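Local coordinates for protein tryptophan halogenase (Shewanella frigidimarina, PDB 2PYX) that is probably an FAD-dependent halogenase of the flavin monooxygenase type that acts on tryptophan or a related indole, at residues D79-C84 with Y521-L526; I157-A160 with F164-N167; Q378-R383 with D387-R392; L365-W370 with E457-A462. One frame throughout, in Å; residues are numbered along the deposited sequence.

Contact 1 (D79-C84 with Y521-L526)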
# COMPACT_ATOMS: atom_id res chain seq x y z
N ASP A 79 10.16 -5.66 18.16
CA ASP A 79 10.64 -4.28 18.24
C ASP A 79 9.77 -3.37 17.36
O ASP A 79 9.36 -2.30 17.77
CB ASP A 79 12.10 -4.19 17.75
CG ASP A 79 13.10 -4.81 18.71
OD1 ASP A 79 12.77 -5.12 19.87
OD2 ASP A 79 14.27 -4.95 18.29
N PHE A 80 9.52 -3.79 16.12
CA PHE A 80 8.67 -3.02 15.21
C PHE A 80 7.28 -2.75 15.79
O PHE A 80 6.79 -1.62 15.82
CB PHE A 80 8.58 -3.75 13.85
CG PHE A 80 7.54 -3.17 12.93
CD1 PHE A 80 7.77 -1.98 12.25
CD2 PHE A 80 6.31 -3.81 12.74
CE1 PHE A 80 6.80 -1.43 11.44
CE2 PHE A 80 5.35 -3.26 11.93
CZ PHE A 80 5.58 -2.07 11.27
N ILE A 81 6.62 -3.82 16.21
CA ILE A 81 5.25 -3.72 16.72
C ILE A 81 5.20 -2.80 17.94
O ILE A 81 4.32 -1.94 18.06
CB ILE A 81 4.66 -5.13 17.03
CG1 ILE A 81 4.41 -5.87 15.72
CG2 ILE A 81 3.36 -5.03 17.84
CD1 ILE A 81 4.00 -7.33 15.89
N ARG A 82 6.17 -2.98 18.83
CA ARG A 82 6.19 -2.23 20.07
C ARG A 82 6.48 -0.77 19.81
O ARG A 82 5.83 0.09 20.38
CB ARG A 82 7.23 -2.83 21.01
CG ARG A 82 6.84 -4.26 21.56
CD ARG A 82 8.01 -5.00 22.19
NE ARG A 82 7.68 -6.36 22.66
CZ ARG A 82 8.60 -7.30 22.93
NH1 ARG A 82 9.89 -7.04 22.78
NH2 ARG A 82 8.24 -8.50 23.36
N GLN A 83 7.43 -0.48 18.93
CA GLN A 83 7.91 0.90 18.74
C GLN A 83 7.09 1.74 17.75
O GLN A 83 7.15 2.97 17.76
CB GLN A 83 9.39 0.87 18.36
CG GLN A 83 10.23 0.34 19.52
CD GLN A 83 11.68 0.07 19.13
OE1 GLN A 83 12.26 0.79 18.33
NE2 GLN A 83 12.25 -0.99 19.70
N CYS A 84 6.32 1.07 16.88
CA CYS A 84 5.62 1.78 15.81
C CYS A 84 4.10 1.80 15.99
O CYS A 84 3.38 2.12 15.03
CB CYS A 84 6.00 1.16 14.45
SG CYS A 84 7.78 1.22 14.19
N TYR A 521 5.76 -10.66 26.07
CA TYR A 521 6.66 -11.77 25.80
C TYR A 521 7.30 -11.74 24.40
O TYR A 521 8.47 -12.07 24.24
CB TYR A 521 5.91 -13.09 25.96
CG TYR A 521 5.37 -13.35 27.34
CD1 TYR A 521 6.22 -13.76 28.37
CD2 TYR A 521 4.02 -13.22 27.61
CE1 TYR A 521 5.72 -14.02 29.65
CE2 TYR A 521 3.51 -13.47 28.88
CZ TYR A 521 4.37 -13.87 29.89
OH TYR A 521 3.87 -14.13 31.15
N GLY A 522 6.51 -11.39 23.39
CA GLY A 522 7.04 -11.36 22.03
C GLY A 522 6.86 -12.69 21.29
O GLY A 522 6.73 -13.76 21.92
N PHE A 523 6.83 -12.63 19.95
CA PHE A 523 6.95 -13.83 19.11
C PHE A 523 8.37 -14.39 19.16
O PHE A 523 9.33 -13.62 19.18
CB PHE A 523 6.70 -13.53 17.62
CG PHE A 523 5.34 -12.96 17.33
CD1 PHE A 523 4.20 -13.72 17.51
CD2 PHE A 523 5.21 -11.66 16.82
CE1 PHE A 523 2.94 -13.20 17.25
CE2 PHE A 523 3.96 -11.14 16.53
CZ PHE A 523 2.83 -11.90 16.73
N PRO A 524 8.53 -15.72 19.06
CA PRO A 524 9.89 -16.26 18.96
C PRO A 524 10.58 -15.91 17.64
O PRO A 524 9.92 -15.69 16.62
CB PRO A 524 9.68 -17.76 19.04
CG PRO A 524 8.30 -17.98 18.52
CD PRO A 524 7.50 -16.77 18.97
N LYS A 525 11.91 -15.89 17.66
CA LYS A 525 12.70 -15.64 16.45
C LYS A 525 12.53 -16.78 15.44
O LYS A 525 12.45 -16.52 14.24
CB LYS A 525 14.18 -15.43 16.79
N LEU A 526 12.45 -18.02 15.93
CA LEU A 526 12.30 -19.20 15.08
C LEU A 526 10.94 -19.84 15.28
O LEU A 526 10.43 -19.87 16.39
CB LEU A 526 13.39 -20.24 15.40
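R82 and I81, neighbours on helix 77-83, reach across to the C-terminal tail at G522 and F523. R82 leaves its helix with CG anti to the carbonyl carbon (chi1 -69°), and from there to NE the chain is fully extended, so CB, CG and CD serve as a spacer that carries the charged end over to the tail. NE has a hydrogen-bond partner outside the two segments. NH2 does the touching: it lies 3.4 Å from G522 N and 3.5 Å from Y521 C, with the peptide approached at the edge of the guanidinium. Two donors face each other in the first pair, so no bond forms there; NH2 instead donates to the carbonyl O of V518, in the last turns of helix 511-520. G522 takes backbone angles at which a side chain would crowd the carbonyl before it. One residue earlier on the helix than R82, CD1 of I81 comes to the edge of the F523 ring, 3.9 Å from CE2, the two side chains crossing at about a right angle. I81 and F523 also share V518 and F88 as neighbours, while the F523 ring has a cation-pi partner in K155. The chemistry is thus divided: a buried apolar contact joins tail and helix, and an exposed cation takes up a carbonyl of the final helix, where the helix dipole would probably welcome positive charge.

Contact 2 (I157-A160 with F164-N167)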
# COMPACT_ATOMS: atom_id res chain seq x y z
N ILE A 157 0.66 -16.46 19.33
CA ILE A 157 1.85 -15.98 20.06
C ILE A 157 3.06 -16.93 19.88
O ILE A 157 4.23 -16.51 19.99
CB ILE A 157 1.49 -15.68 21.54
CG1 ILE A 157 2.61 -14.92 22.26
CG2 ILE A 157 1.13 -16.99 22.30
CD1 ILE A 157 3.13 -13.70 21.53
N VAL A 158 2.77 -18.19 19.56
CA VAL A 158 3.81 -19.21 19.35
C VAL A 158 4.35 -19.22 17.93
O VAL A 158 5.34 -19.89 17.62
CB VAL A 158 3.30 -20.64 19.72
CG1 VAL A 158 2.87 -20.67 21.18
CG2 VAL A 158 2.17 -21.08 18.82
N THR A 159 3.72 -18.46 17.03
CA THR A 159 4.19 -18.34 15.67
C THR A 159 5.45 -17.46 15.57
O THR A 159 5.56 -16.42 16.23
CB THR A 159 3.09 -17.75 14.78
OG1 THR A 159 1.89 -18.52 14.95
CG2 THR A 159 3.49 -17.79 13.32
N ALA A 160 6.39 -17.86 14.73
CA ALA A 160 7.66 -17.16 14.56
C ALA A 160 7.46 -15.76 14.00
O ALA A 160 6.46 -15.50 13.30
CB ALA A 160 8.56 -17.95 13.64
N PHE A 164 3.13 -16.75 9.59
CA PHE A 164 1.72 -16.53 9.68
C PHE A 164 0.91 -17.78 9.51
O PHE A 164 1.38 -18.75 8.91
CB PHE A 164 1.28 -15.45 8.65
CG PHE A 164 1.57 -15.78 7.22
CD1 PHE A 164 0.72 -16.60 6.49
CD2 PHE A 164 2.70 -15.29 6.59
CE1 PHE A 164 0.98 -16.91 5.16
CE2 PHE A 164 2.96 -15.61 5.26
CZ PHE A 164 2.10 -16.40 4.55
N GLN A 165 -0.32 -17.72 10.04
CA GLN A 165 -1.36 -18.67 9.71
C GLN A 165 -2.18 -18.19 8.52
O GLN A 165 -2.52 -18.97 7.64
CB GLN A 165 -2.17 -18.98 10.95
CG GLN A 165 -1.32 -19.83 11.91
CD GLN A 165 -1.87 -19.91 13.30
OE1 GLN A 165 -2.58 -20.85 13.65
NE2 GLN A 165 -1.55 -18.93 14.11
N ASN A 166 -2.44 -16.89 8.47
CA ASN A 166 -3.01 -16.25 7.28
C ASN A 166 -2.17 -15.00 6.97
O ASN A 166 -1.71 -14.34 7.89
CB ASN A 166 -4.46 -15.84 7.47
CG ASN A 166 -5.43 -16.97 7.24
OD1 ASN A 166 -5.32 -17.71 6.26
ND2 ASN A 166 -6.43 -17.07 8.09
N ASN A 167 -1.97 -14.69 5.69
CA ASN A 167 -1.05 -13.60 5.31
C ASN A 167 -1.53 -12.27 5.86
O ASN A 167 -2.74 -12.00 5.93
CB ASN A 167 -0.88 -13.51 3.79
CG ASN A 167 0.45 -12.89 3.35
OD1 ASN A 167 1.28 -12.52 4.18
ND2 ASN A 167 0.68 -12.83 2.04
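T159 faces the start of the 164-167 segment with both branches of its side chain, and the two behave differently. The packed part is the methyl: CG2, anti to the backbone N (OG1 at chi1 -53°), sits 3.9 Å from F164 N, an ordinary packing distance for a methyl, and covers the backbone there. The hydroxyl side is slacker. OG1 lies 3.6 Å from Q165 NE2, long for a polar pair and not a hydrogen bond, and its real partner is S156 OG in the same loop. Q165 gets its amide this far because the chain is extended beyond CG. F164 turns its CB away from T159 and is exposed; its ring lies instead against its own segment, with N167 CA 3.7 Å above one face and offset toward the rim. No hydrogen bond links the two segments, so this surface contact is mainly packing, while the backbone of Q165 and N166 is bonded to P154. Both segments belong to the long loop between helix 144-149 and strand 169-172. Around them, I157 leans on helix 511-520, Q165 and N166 touch L504 of helix 484-507, and N166 is further held by R500 and S143 and packs on Q144 and L147, so the loop lies against helices 144-149, 484-507 and 511-520.

Contact 3 (Q378-R383 with D387-R392)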
# COMPACT_ATOMS: atom_id res chain seq x y z
N GLN A 378 18.70 -4.21 -8.86
CA GLN A 378 19.20 -3.83 -10.18
C GLN A 378 20.14 -2.63 -10.09
O GLN A 378 20.11 -1.74 -10.92
CB GLN A 378 18.02 -3.48 -11.08
CG GLN A 378 17.13 -4.66 -11.31
CD GLN A 378 16.26 -4.54 -12.55
OE1 GLN A 378 16.76 -4.26 -13.62
NE2 GLN A 378 14.98 -4.70 -12.39
N LEU A 379 21.02 -2.62 -9.10
CA LEU A 379 21.95 -1.52 -8.95
C LEU A 379 22.78 -1.43 -10.22
O LEU A 379 23.41 -2.40 -10.63
CB LEU A 379 22.84 -1.78 -7.74
CG LEU A 379 23.97 -0.77 -7.53
CD1 LEU A 379 23.44 0.51 -6.99
CD2 LEU A 379 25.06 -1.33 -6.62
N PRO A 380 22.75 -0.29 -10.89
CA PRO A 380 23.51 -0.25 -12.14
C PRO A 380 25.01 -0.39 -11.92
O PRO A 380 25.55 0.23 -10.99
CB PRO A 380 23.20 1.12 -12.71
CG PRO A 380 22.00 1.58 -12.02
CD PRO A 380 22.05 0.98 -10.65
N PRO A 381 25.69 -1.20 -12.76
CA PRO A 381 27.14 -1.28 -12.63
C PRO A 381 27.85 0.03 -12.78
O PRO A 381 28.82 0.30 -12.07
CB PRO A 381 27.52 -2.25 -13.75
CG PRO A 381 26.32 -3.16 -13.90
CD PRO A 381 25.14 -2.21 -13.70
N ASN A 382 27.39 0.85 -13.70
CA ASN A 382 28.04 2.13 -14.02
C ASN A 382 27.07 3.02 -14.81
O ASN A 382 25.92 2.64 -15.09
CB ASN A 382 29.34 1.87 -14.81
CG ASN A 382 29.10 1.11 -16.13
OD1 ASN A 382 28.15 1.41 -16.86
ND2 ASN A 382 29.93 0.10 -16.40
N ARG A 383 27.51 4.22 -15.15
CA ARG A 383 26.65 5.15 -15.83
C ARG A 383 26.43 4.78 -17.29
O ARG A 383 25.33 5.03 -17.82
CB ARG A 383 27.16 6.60 -15.73
CG ARG A 383 26.27 7.65 -16.37
CD ARG A 383 24.97 7.71 -15.64
NE ARG A 383 24.03 8.67 -16.19
CZ ARG A 383 23.15 8.41 -17.14
NH1 ARG A 383 23.08 7.23 -17.72
NH2 ARG A 383 22.31 9.38 -17.48
N ASP A 387 21.07 3.49 -18.41
CA ASP A 387 19.81 3.77 -19.12
C ASP A 387 19.08 2.50 -19.55
O ASP A 387 17.85 2.51 -19.69
CB ASP A 387 20.03 4.65 -20.33
CG ASP A 387 20.43 6.09 -20.00
OD1 ASP A 387 20.60 6.50 -18.82
OD2 ASP A 387 20.61 6.85 -21.00
N THR A 388 19.79 1.40 -19.73
CA THR A 388 19.16 0.12 -20.04
C THR A 388 18.35 -0.33 -18.85
O THR A 388 17.22 -0.81 -18.99
CB THR A 388 20.19 -0.94 -20.43
OG1 THR A 388 20.86 -0.46 -21.60
CG2 THR A 388 19.60 -2.30 -20.72
N ILE A 389 18.91 -0.12 -17.67
CA ILE A 389 18.22 -0.50 -16.45
C ILE A 389 17.09 0.48 -16.14
O ILE A 389 15.97 0.05 -15.83
CB ILE A 389 19.20 -0.61 -15.27
CG1 ILE A 389 20.11 -1.84 -15.48
CG2 ILE A 389 18.45 -0.72 -13.97
CD1 ILE A 389 21.36 -1.85 -14.57
N SER A 390 17.32 1.78 -16.28
CA SER A 390 16.25 2.72 -15.97
C SER A 390 15.09 2.55 -16.92
O SER A 390 13.92 2.68 -16.52
CB SER A 390 16.73 4.13 -15.96
OG SER A 390 17.25 4.57 -17.18
N ALA A 391 15.39 2.24 -18.19
CA ALA A 391 14.28 2.06 -19.15
C ALA A 391 13.38 0.90 -18.71
O ALA A 391 12.14 1.01 -18.78
CB ALA A 391 14.81 1.81 -20.52
N ARG A 392 13.94 -0.23 -18.28
CA ARG A 392 13.09 -1.37 -17.94
C ARG A 392 12.39 -1.16 -16.58
O ARG A 392 11.25 -1.58 -16.38
CB ARG A 392 13.86 -2.70 -18.03
CG ARG A 392 14.92 -2.91 -16.97
CD ARG A 392 15.87 -4.03 -17.49
NE ARG A 392 16.81 -4.48 -16.50
CZ ARG A 392 17.78 -5.36 -16.74
NH1 ARG A 392 17.98 -5.79 -17.96
NH2 ARG A 392 18.57 -5.74 -15.74
O HOH W 1 23.25 4.79 -19.82
O HOH W 2 20.95 9.41 -20.11
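R392 and Q378 are brought together by two extended chains. CG of R392 stands between the backbone N and the carbonyl carbon (chi1 70°), and the rest runs straight to NE, across and partly back along the helix toward Q378; Q378 is likewise extended beyond CG. The arginine then grips a single atom side-on: NE gives OE1 of Q378 a hydrogen bond of 2.9 Å and NH2 gives the same OE1 a longer one of 3.2 Å. OE1 lies in the guanidinium plane, and the amide is turned 50° from it; NE is tilted only slightly from the carbonyl plane, while NH2 stands above it. A leucine in place of Q378 would probably leave the NE and NH2 of R392 without this acceptor and set the guanidinium free to swing into solvent. Between the polar ends, I389 fills the bend of the loop: CG2 is 3.6 Å from Q378 O, and CD1 is 3.6 Å from P380 CA and 3.9 Å from P381 CD. At the other end R383, bent at chi2 (65°), folds back so that NH1 makes a salt bridge of 2.8 Å to D387 OD1, met from above the carboxylate plane. The stronger partner of R383 is D208, which takes NE in a salt bridge, so the guanidinium joins two carboxylates. One water joins R383 NH2 to D387 OD2, and another links R383 O to D387 N. The whole is the turn between helices 363-377 and 383-413, with N382 as N-cap of the second, bonded through OD1 to V385 N, and with W343 of strand 343-344 packed against P380 and I389.

Contact 4 (L365-W370 with E457-A462)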
# COMPACT_ATOMS: atom_id res chain seq x y z
N LEU A 365 2.99 2.77 0.60
CA LEU A 365 4.19 2.04 1.09
C LEU A 365 4.58 0.88 0.14
O LEU A 365 5.76 0.58 -0.04
CB LEU A 365 4.00 1.54 2.51
CG LEU A 365 4.16 2.63 3.57
CD1 LEU A 365 3.65 2.13 4.92
CD2 LEU A 365 5.61 3.07 3.66
N ALA A 366 3.59 0.24 -0.47
CA ALA A 366 3.88 -0.84 -1.45
C ALA A 366 4.76 -0.34 -2.59
O ALA A 366 5.67 -1.04 -3.04
CB ALA A 366 2.58 -1.36 -2.02
N LEU A 367 4.48 0.86 -3.10
CA LEU A 367 5.30 1.44 -4.19
C LEU A 367 6.70 1.81 -3.70
O LEU A 367 7.67 1.64 -4.43
CB LEU A 367 4.62 2.65 -4.79
CG LEU A 367 3.43 2.36 -5.71
CD1 LEU A 367 2.58 3.62 -5.94
CD2 LEU A 367 3.99 1.77 -7.01
N ILE A 368 6.81 2.35 -2.48
CA ILE A 368 8.11 2.61 -1.90
C ILE A 368 8.94 1.30 -1.85
O ILE A 368 10.12 1.24 -2.29
CB ILE A 368 7.98 3.27 -0.52
CG1 ILE A 368 7.55 4.73 -0.68
CG2 ILE A 368 9.27 3.18 0.25
CD1 ILE A 368 7.00 5.34 0.62
N GLU A 369 8.35 0.24 -1.31
CA GLU A 369 9.04 -1.04 -1.20
C GLU A 369 9.42 -1.55 -2.59
O GLU A 369 10.50 -2.07 -2.76
CB GLU A 369 8.12 -2.06 -0.55
CG GLU A 369 7.72 -1.84 0.90
CD GLU A 369 6.80 -2.99 1.29
OE1 GLU A 369 7.32 -4.04 1.67
OE2 GLU A 369 5.56 -2.86 1.16
N TRP A 370 8.50 -1.47 -3.56
CA TRP A 370 8.79 -1.97 -4.89
C TRP A 370 9.97 -1.20 -5.48
O TRP A 370 10.90 -1.77 -6.01
CB TRP A 370 7.56 -1.88 -5.85
CG TRP A 370 8.00 -2.20 -7.21
CD1 TRP A 370 8.27 -3.46 -7.73
CD2 TRP A 370 8.37 -1.27 -8.24
NE1 TRP A 370 8.75 -3.35 -9.00
CE2 TRP A 370 8.82 -2.02 -9.36
CE3 TRP A 370 8.33 0.12 -8.36
CZ2 TRP A 370 9.29 -1.42 -10.52
CZ3 TRP A 370 8.77 0.70 -9.54
CH2 TRP A 370 9.25 -0.07 -10.60
N GLU A 457 5.72 -10.21 -11.78
CA GLU A 457 5.73 -9.53 -10.50
C GLU A 457 4.77 -8.34 -10.41
O GLU A 457 5.11 -7.28 -9.93
CB GLU A 457 7.13 -9.09 -10.14
CG GLU A 457 8.08 -10.25 -9.93
CD GLU A 457 9.48 -9.70 -9.82
OE1 GLU A 457 10.04 -9.26 -10.87
OE2 GLU A 457 9.98 -9.65 -8.69
N ALA A 458 3.53 -8.58 -10.81
CA ALA A 458 2.54 -7.54 -10.68
C ALA A 458 2.31 -7.16 -9.23
O ALA A 458 2.43 -7.98 -8.31
CB ALA A 458 1.25 -7.99 -11.28
N LEU A 459 1.94 -5.90 -8.99
CA LEU A 459 1.63 -5.47 -7.65
C LEU A 459 0.38 -6.15 -7.12
O LEU A 459 0.37 -6.61 -5.98
CB LEU A 459 1.39 -3.95 -7.62
CG LEU A 459 2.48 -2.95 -7.28
CD1 LEU A 459 1.77 -1.64 -6.94
CD2 LEU A 459 3.39 -3.36 -6.13
N PHE A 460 -0.66 -6.19 -7.93
CA PHE A 460 -1.88 -6.92 -7.58
C PHE A 460 -2.03 -8.14 -8.46
O PHE A 460 -2.08 -8.05 -9.69
CB PHE A 460 -3.13 -6.03 -7.79
CG PHE A 460 -3.13 -4.76 -7.01
CD1 PHE A 460 -3.44 -4.75 -5.66
CD2 PHE A 460 -2.85 -3.54 -7.63
CE1 PHE A 460 -3.44 -3.56 -4.96
CE2 PHE A 460 -2.86 -2.37 -6.92
CZ PHE A 460 -3.13 -2.37 -5.60
N PRO A 461 -2.20 -9.33 -7.84
CA PRO A 461 -2.49 -10.50 -8.65
C PRO A 461 -3.92 -10.54 -9.05
O PRO A 461 -4.74 -9.75 -8.47
CB PRO A 461 -2.21 -11.66 -7.68
CG PRO A 461 -2.48 -11.14 -6.40
CD PRO A 461 -2.18 -9.64 -6.42
N ALA A 462 -4.23 -11.44 -9.98
CA ALA A 462 -5.58 -11.63 -10.49
C ALA A 462 -6.54 -11.81 -9.32
O ALA A 462 -7.65 -11.36 -9.41
CB ALA A 462 -5.66 -12.82 -11.44
O HOH W 3 7.40 -5.75 -10.30
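W370, whose CB meets L459, carries its indole on helix 363-377 of the Rossmann-type flavin-binding fold expected for this family. The ring has an edge-to-face partner in H400 and also touches R396 and Y397, all on helix 383-413. At its polar edge, NE1 reaches a water at 3.0 Å in a weak hydrogen bond, the water sitting well out of the indole plane; that water donates a firmer bond of 2.8 Å to E457 O, and so bridges helix and loop. The opposing loop, 457-462, precedes helix 462-471, and its own flat group, the F460 ring, meets F407 and W63 instead of the 365-370 segment.

One residue carries the direct contact. L459 packs over one side of the helix, against the carbonyl O of A366, L367 CD2 and W370 CB, with chi1 at -95°, off the staggered position. Its CD2 comes to 4.4 Å from W370 CB. Nothing polar passes directly between the segments, so the fit is apolar and rather loose. On other sides of the same helix L365 and I368 pack on T17, I368 also on A18, both predicted to bind FAD, and E369 is bonded to T69 and S65. The side chain of A366 is about 9 Å from that of E361, a predicted tryptophan-binding residue, so the packing lies close to the probable substrate site. The nearest approach between the segments is L367 CD2 to L459 CD1, 4.1 Å, where the two leucines cross at about a right angle.

From the N terminus, residues 79-84 come first, and their partner is the very end of the chain, so contact 1 closes a loop of over 400 residues that encloses the other three. Contact 2 closes within a few residues, before strand 169-172. Contact 4 opens next, on helix 363-377; contact 3 then forms and closes in the turn to helix 383-413, within the span that contact 4 completes at 457-462. No pair crosses. Contacts 1 and 2 touch, F523 CD1 lying 3.3 Å from T159 O, and so join the C-terminal tail to the 150-168 loop. Contact 3 joins the connecting loop 378-383 to helix 383-413; contact 4, its centre about 20 Å away, joins helix 363-377 to 457-462.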